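Local coordinates for protein extracellular ligand-binding receptor (Sphaerobacter thermophilus, PDB 4ZPJ) that probably serves as the extracellular substrate-binding component of an ABC transporter, capturing a small ligand for uptake, and binds zinc ions, at residues 154-157 and 162-165. Residues are numbered along the deposited sequence; the frame is centred on the assembly and turned at random. Where two conformers were deposited one is given.
Sequences LQAL and AMRS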
loop_
_atom_site.group_PDB
_atom_site.type_symbol
_atom_site.label_atom_id
_atom_site.label_comp_id
_atom_site.label_asym_id
_atom_site.label_seq_id
_atom_site.Cartn_x
_atom_site.Cartn_y
_atom_site.Cartn_z
ATOM N N LEU A 154 -8.047 -4.097 2.392
ATOM C CA LEU A 154 -9.496 -4.298 2.688
ATOM C C LEU A 154 -10.192 -3.072 3.317
ATOM O O LEU A 154 -9.932 -2.709 4.474
ATOM C CB LEU A 154 -9.666 -5.499 3.640
ATOM C CG LEU A 154 -11.105 -5.940 3.904
ATOM C CD1 LEU A 154 -11.763 -6.423 2.612
ATOM C CD2 LEU A 154 -11.208 -7.028 4.977
ATOM N N GLN A 155 -11.086 -2.450 2.573
ATOM C CA GLN A 155 -11.600 -1.159 2.986
ATOM C C GLN A 155 -12.315 -1.220 4.322
ATOM O O GLN A 155 -12.085 -0.384 5.188
ATOM C CB GLN A 155 -12.533 -0.559 1.938
ATOM C CG GLN A 155 -11.832 0.277 0.861
ATOM C CD GLN A 155 -12.820 0.749 -0.208
ATOM O OE1 GLN A 155 -13.985 0.352 -0.171
ATOM N NE2 GLN A 155 -12.359 1.569 -1.180
ATOM N N ALA A 156 -13.185 -2.203 4.472
ATOM C CA ALA A 156 -13.942 -2.374 5.695
ATOM C C ALA A 156 -13.081 -2.377 6.971
ATOM O O ALA A 156 -13.543 -1.957 8.028
ATOM C CB ALA A 156 -14.786 -3.638 5.619
ATOM N N LEU A 157 -11.841 -2.836 6.904
ATOM C CA LEU A 157 -11.123 -3.020 8.144
ATOM C C LEU A 157 -11.023 -1.731 8.950
ATOM O O LEU A 157 -11.007 -1.787 10.167
ATOM C CB LEU A 157 -9.732 -3.588 7.892
ATOM C CG LEU A 157 -8.973 -4.120 9.102
ATOM C CD1 LEU A 157 -9.728 -5.341 9.646
ATOM C CD2 LEU A 157 -7.548 -4.450 8.679
ATOM N N ALA A 162 -18.188 -1.439 12.185
ATOM C CA ALA A 162 -18.329 -2.764 12.854
ATOM C C ALA A 162 -17.095 -3.664 12.771
ATOM O O ALA A 162 -16.978 -4.570 13.579
ATOM C CB ALA A 162 -19.546 -3.521 12.343
HETATM N N MSE A 163 -16.202 -3.422 11.803
HETATM C CA MSE A 163 -15.003 -4.244 11.621
HETATM C C MSE A 163 -13.841 -3.652 12.330
HETATM O O MSE A 163 -12.900 -4.364 12.667
HETATM C CB MSE A 163 -14.577 -4.311 10.165
HETATM C CG MSE A 163 -15.514 -5.190 9.372
HETATM SE SE MSE A 163 -14.987 -7.042 9.774
HETATM C CE MSE A 163 -13.739 -7.224 8.253
ATOM N N ARG A 164 -13.883 -2.335 12.555
ATOM C CA ARG A 164 -12.787 -1.665 13.170
ATOM C C ARG A 164 -12.750 -1.994 14.615
ATOM O O ARG A 164 -13.680 -2.596 15.160
ATOM C CB ARG A 164 -12.798 -0.104 12.932
ATOM C CG ARG A 164 -13.776 0.680 13.736
ATOM C CD ARG A 164 -13.552 2.189 13.542
ATOM N NE ARG A 164 -13.778 2.705 12.186
ATOM C CZ ARG A 164 -14.677 3.641 11.857
ATOM N NH1 ARG A 164 -15.482 4.168 12.758
ATOM N NH2 ARG A 164 -14.759 4.083 10.599
ATOM N N SER A 165 -11.647 -1.610 15.241
ATOM C CA SER A 165 -11.452 -1.873 16.665
ATOM C C SER A 165 -10.267 -1.059 17.146
ATOM O O SER A 165 -9.345 -0.816 16.381
ATOM C CB SER A 165 -11.177 -3.418 16.826
ATOM O OG SER A 165 -10.490 -3.723 18.015
#
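A short helix, 156-159, and the loop that follows it fold back on each other in the link between strands 147-149 and 168-170, and M163, modelled as selenomethionine, makes most of the contact with A156, L157 and L154. The backbones come closest at L157 and M163, whose CA atoms lie 5.4 Å apart. M163 CB sits 3.3 Å from A156 O, against that carbonyl oxygen. The outer contacts depend on which of the two M163 conformers is taken: in the given one, CG reaches A156 CB at 4.1 Å, and with CG anti to the carbonyl carbon (chi1 -73°) and bends at chi2 and chi3, the chain turns back past A156 to the preceding loop, where CE meets L154 CD2 at 4.1 Å, the two side chains crossing at roughly a right angle. The next carbonyl receives a CA-H...O contact: R164 CA lies 3.5 Å from L157 O, with 130° at the hydrogen, while R164 CB is 3.7 Å from the same oxygen. The arginine NE is hydrogen-bonded to T158 O, a second tie from the loop to the helix. R137 of helix 130-142 holds the loop by hydrogen bonds from NE to M163 O and from NH1 to R164 O. The contact folds the loop leading to strand 168-170 back onto the short helix, within a beta-alpha-beta crossover of the Rossmann-like lobe found in periplasmic binding proteins of the leucine-binding family.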